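Local coordinates for uncharacterized protein YobA (PDB 4QY7) that is of unknown function, a small single-chain OB-fold protein of the DUF3221 family from Bacillus subtilis, at residues T76-E79 with P83-T86; Y12-L15 with A21-I24. One frame throughout, in Å; residues are numbered along the deposited sequence.

Contact 1 of 2, residues T76-E79 with P83-T86; sequences TRKE and PSAT
The backbone N of Lys78 donates to Ser84 O over 2.7 Å in an almost straight bond, 170° at the hydrogen, and the donor lies nearly along the C=O axis. The same oxygen takes a second, weaker approach from the CA-H of Arg77, whose CA is 3.4 Å away, and two neighbouring residues thus converge on one carbonyl.

Lys78 then lies along the strand, its CB and CD both beside Ser84 OG, with CD at 3.4 Å. Ser84 OG itself is hydrogen-bonded to Ser80 in the intervening loop. Farther out, the lysine chain bends at chi2 (147°) and again at chi4, which carries CE to within 3.5 Å of Thr86 OG1. The ammonium group does not bond that hydroxyl directly: a water accepts from Lys78 NZ and lies 3.0 Å from Thr86 OG1, to which it is also bonded.

A second water bridges the backbones. It donates to Thr76 O and accepts from Thr86 N, at 2.9 Å, continuing the polar link where the two segments have no direct bond. Thr76 O also rests against Ala85 CB, 3.6 Å away. Away from the Lys78 side chain, the extended Arg77 runs side by side with Pro83, Arg77 CD lying 4.1 Å from Pro83 CB. The guanidinium continues past the proline, and its NH1 bonds Gln7.

The contact lies on the protein surface. Residues 76-79 belong to the loop that follows strand 69-74, whereas the backbone of 83-86, through Pro83 and Ala85, pairs with Ile52 and Gly54 of strand 50-54, the neighbour of strand 84-86 in the sheet.

Contact 2 of 2, residues Y12-L15 with A21-I24; sequences YVVL and AILI
With Val13 CG1 turned opposite the amide nitrogen (chi1 180°), CG2 faces Leu23, where a chi1 of -49° with CD1 anti to CA turns the other methyl, CD2, toward Val13, 3.7 Å from its CG2. The two side chains cross obliquely on the face of the sheet that also meets Ile70 of strand 69-74.

Tyr12 and Ile24 exchange a pair of backbone bonds, Tyr12 N to Ile24 O and Ile24 N to Tyr12 O, both 2.9 Å. Ile24 O also lies at the edge of the tyrosine ring, near its plane, 3.7 Å from CD1.

Beyond Val13 this first hairpin of the OB-fold carries a classic beta bulge: Val14 and Leu15 both stand opposite Ile22. Val14 N donates to Ile22 O nearly straight (172° at the hydrogen), and Leu15 O receives Ile22 N. Val14 and Leu15 each have two conformers, so their side-chain contacts hold for one of them and are to that extent uncertain. In it Leu15 lies alongside Ile22, CD1 to CD1 3.8 Å, Val14 CG2 meets Ile22 CG2 at the same distance, and Val14 crosses Ile24 at about a right angle. With an alanine here in place of the isoleucine at Ile22, Leu15 CD1 and Val14 CG2 are likely to lose the methyls they rest on, opening a gap toward Met43 of helix 39-45. Val14 and Leu15 both reach Leu42 of that helix.

In the fold
From the N terminus, strand 7-16 begins at Gln7, which reaches forward to the loop of contact 1, and then enters contact 2, which closes the short connection between strands 7-16 and 20-24. The chain then runs through helix 39-45 and strands 50-54 and 69-74 before contact 1 closes the short loop between 76-79 and 83-86. The two closures follow in series, neither nested nor crossed. Their centres are 15 Å apart and their nearest atoms about 7 Å, without touching. Strand 50-54 connects them, lying between strand 20-24 and strand 84-86 in the sheet. Contact 2 thus joins two central strands, while contact 1 ties a surface loop to an outermost strand.

Contact 1 of 2, residues T76-E79 with P83-T86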
loop_
_atom_site.group_PDB
_atom_site.type_symbol
_atom_site.label_atom_id
_atom_site.label_comp_id
_atom_site.label_asym_id
_atom_site.label_seq_id
_atom_site.Cartn_x
_atom_site.Cartn_y
_atom_site.Cartn_z
ATOM N N THR A 76 -6.224 -5.868 10.423
ATOM C CA THR A 76 -6.580 -4.553 10.964
ATOM C C THR A 76 -5.603 -3.478 10.613
ATOM O O THR A 76 -4.449 -3.766 10.298
ATOM C CB THR A 76 -6.660 -4.649 12.504
ATOM O OG1 THR A 76 -7.224 -3.439 13.018
ATOM C CG2 THR A 76 -5.302 -4.868 13.156
ATOM N N ARG A 77 -6.064 -2.221 10.694
ATOM C CA ARG A 77 -5.222 -1.056 10.490
ATOM C C ARG A 77 -4.621 -0.685 11.807
ATOM O O ARG A 77 -5.307 -0.708 12.838
ATOM C CB ARG A 77 -5.979 0.184 9.960
ATOM C CG ARG A 77 -6.449 0.141 8.510
ATOM C CD ARG A 77 -7.484 1.251 8.273
ATOM N NE ARG A 77 -8.058 1.178 6.916
ATOM C CZ ARG A 77 -8.966 0.286 6.523
ATOM N NH1 ARG A 77 -9.412 -0.642 7.366
ATOM N NH2 ARG A 77 -9.409 0.290 5.269
ATOM N N LYS A 78 -3.380 -0.258 11.780
ATOM C CA LYS A 78 -2.744 0.290 12.976
ATOM C C LYS A 78 -3.273 1.694 13.180
ATOM O O LYS A 78 -3.733 2.321 12.217
ATOM C CB LYS A 78 -1.220 0.318 12.819
ATOM C CG LYS A 78 -0.615 -1.079 12.752
ATOM C CD LYS A 78 0.603 -1.147 11.854
ATOM C CE LYS A 78 1.126 -2.557 11.689
ATOM N NZ LYS A 78 1.451 -3.194 12.990
ATOM N N GLU A 79 -3.137 2.208 14.394
ATOM C CA GLU A 79 -3.612 3.528 14.782
ATOM C C GLU A 79 -2.523 4.493 14.394
ATOM O O GLU A 79 -1.685 4.826 15.210
ATOM C CB GLU A 79 -3.940 3.562 16.292
ATOM C CG GLU A 79 -4.557 4.866 16.739
ATOM C CD GLU A 79 -5.008 4.858 18.188
ATOM O OE1 GLU A 79 -4.792 3.838 18.884
ATOM O OE2 GLU A 79 -5.573 5.881 18.634
ATOM N N PRO A 83 -2.761 5.630 7.713
ATOM C CA PRO A 83 -2.991 4.285 8.227
ATOM C C PRO A 83 -1.943 3.324 7.703
ATOM O O PRO A 83 -1.354 3.538 6.636
ATOM C CB PRO A 83 -4.394 3.903 7.715
ATOM C CG PRO A 83 -4.810 4.946 6.808
ATOM C CD PRO A 83 -3.854 6.101 6.843
ATOM N N SER A 84 -1.685 2.305 8.467
ATOM C CA SER A 84 -0.726 1.296 8.110
ATOM C C SER A 84 -1.246 -0.065 8.489
ATOM O O SER A 84 -2.126 -0.179 9.361
ATOM C CB SER A 84 0.605 1.576 8.791
ATOM O OG SER A 84 0.391 1.841 10.167
ATOM N N ALA A 85 -0.782 -1.092 7.777
ATOM C CA ALA A 85 -1.211 -2.438 8.130
ATOM C C ALA A 85 -0.203 -3.446 7.702
ATOM O O ALA A 85 0.409 -3.276 6.637
ATOM C CB ALA A 85 -2.548 -2.753 7.465
ATOM N N THR A 86 -0.064 -4.525 8.487
ATOM C CA THR A 86 0.772 -5.669 8.079
ATOM C C THR A 86 -0.076 -6.506 7.148
ATOM O O THR A 86 -1.145 -6.921 7.579
ATOM C CB THR A 86 1.169 -6.497 9.281
ATOM O OG1 THR A 86 1.834 -5.647 10.208
ATOM C CG2 THR A 86 2.062 -7.675 8.888
HETATM O O HOH W 1 -1.880 -4.596 10.766
HETATM O O HOH W 2 0.509 -6.325 12.770
#

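Contact 2 of 2, residues Y12-L15 with A21-I24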
loop_
_atom_site.group_PDB
_atom_site.type_symbol
_atom_site.label_atom_id
_atom_site.label_comp_id
_atom_site.label_asym_id
_atom_site.label_seq_id
_atom_site.Cartn_x
_atom_site.Cartn_y
_atom_site.Cartn_z
ATOM N N TYR A 12 -2.130 2.090 -5.480
ATOM C CA TYR A 12 -1.006 2.063 -6.415
ATOM C C TYR A 12 0.293 2.139 -5.668
ATOM O O TYR A 12 0.441 3.034 -4.834
ATOM C CB TYR A 12 -1.074 3.244 -7.405
ATOM C CG TYR A 12 -2.293 3.220 -8.288
ATOM C CD1 TYR A 12 -3.520 3.695 -7.825
ATOM C CD2 TYR A 12 -2.260 2.607 -9.531
ATOM C CE1 TYR A 12 -4.667 3.623 -8.611
ATOM C CE2 TYR A 12 -3.399 2.560 -10.343
ATOM C CZ TYR A 12 -4.599 3.058 -9.867
ATOM O OH TYR A 12 -5.754 3.024 -10.631
ATOM N N VAL A 13 1.268 1.298 -6.019
ATOM C CA VAL A 13 2.572 1.290 -5.336
ATOM C C VAL A 13 3.391 2.474 -5.797
ATOM O O VAL A 13 3.728 2.509 -6.961
ATOM C CB VAL A 13 3.352 -0.020 -5.598
ATOM C CG1 VAL A 13 4.718 -0.028 -4.887
ATOM C CG2 VAL A 13 2.532 -1.243 -5.180
ATOM N N VAL A 14 3.733 3.411 -4.906
ATOM C CA VAL A 14 4.556 4.589 -5.265
ATOM C C VAL A 14 5.977 4.435 -4.736
ATOM O O VAL A 14 6.921 4.888 -5.388
ATOM C CB VAL A 14 3.957 5.959 -4.839
ATOM C CG1 VAL A 14 2.806 6.345 -5.756
ATOM C CG2 VAL A 14 3.529 5.988 -3.376
ATOM N N LEU A 15 6.150 3.795 -3.574
ATOM C CA LEU A 15 7.469 3.508 -2.998
ATOM C C LEU A 15 7.474 2.086 -2.480
ATOM O O LEU A 15 6.465 1.620 -1.961
ATOM C CB LEU A 15 7.803 4.471 -1.857
ATOM C CG LEU A 15 7.932 5.949 -2.217
ATOM C CD1 LEU A 15 7.753 6.824 -0.980
ATOM C CD2 LEU A 15 9.288 6.232 -2.886
ATOM N N ALA A 21 5.685 -0.955 1.654
ATOM C CA ALA A 21 5.347 -0.262 0.425
ATOM C C ALA A 21 4.406 0.871 0.782
ATOM O O ALA A 21 3.631 0.752 1.733
ATOM C CB ALA A 21 4.733 -1.195 -0.614
ATOM N N ILE A 22 4.483 1.979 0.061
ATOM C CA ILE A 22 3.575 3.107 0.234
ATOM C C ILE A 22 2.614 3.069 -0.918
ATOM O O ILE A 22 3.062 3.069 -2.073
ATOM C CB ILE A 22 4.333 4.450 0.275
ATOM C CG1 ILE A 22 5.366 4.399 1.438
ATOM C CG2 ILE A 22 3.337 5.658 0.378
ATOM C CD1 ILE A 22 5.775 5.676 2.068
ATOM N N LEU A 23 1.311 2.996 -0.614
ATOM C CA LEU A 23 0.272 2.952 -1.632
ATOM C C LEU A 23 -0.508 4.230 -1.672
ATOM O O LEU A 23 -0.873 4.755 -0.617
ATOM C CB LEU A 23 -0.725 1.824 -1.354
ATOM C CG LEU A 23 -0.174 0.464 -1.054
ATOM C CD1 LEU A 23 -1.316 -0.547 -0.935
ATOM C CD2 LEU A 23 0.826 0.029 -2.104
ATOM N N ILE A 24 -0.842 4.689 -2.882
ATOM C CA ILE A 24 -1.732 5.834 -3.073
ATOM C C ILE A 24 -3.098 5.268 -3.373
ATOM O O ILE A 24 -3.227 4.420 -4.253
ATOM C CB ILE A 24 -1.216 6.751 -4.198
ATOM C CG1 ILE A 24 0.123 7.372 -3.777
ATOM C CG2 ILE A 24 -2.280 7.810 -4.573
ATOM C CD1 ILE A 24 0.182 8.031 -2.431
#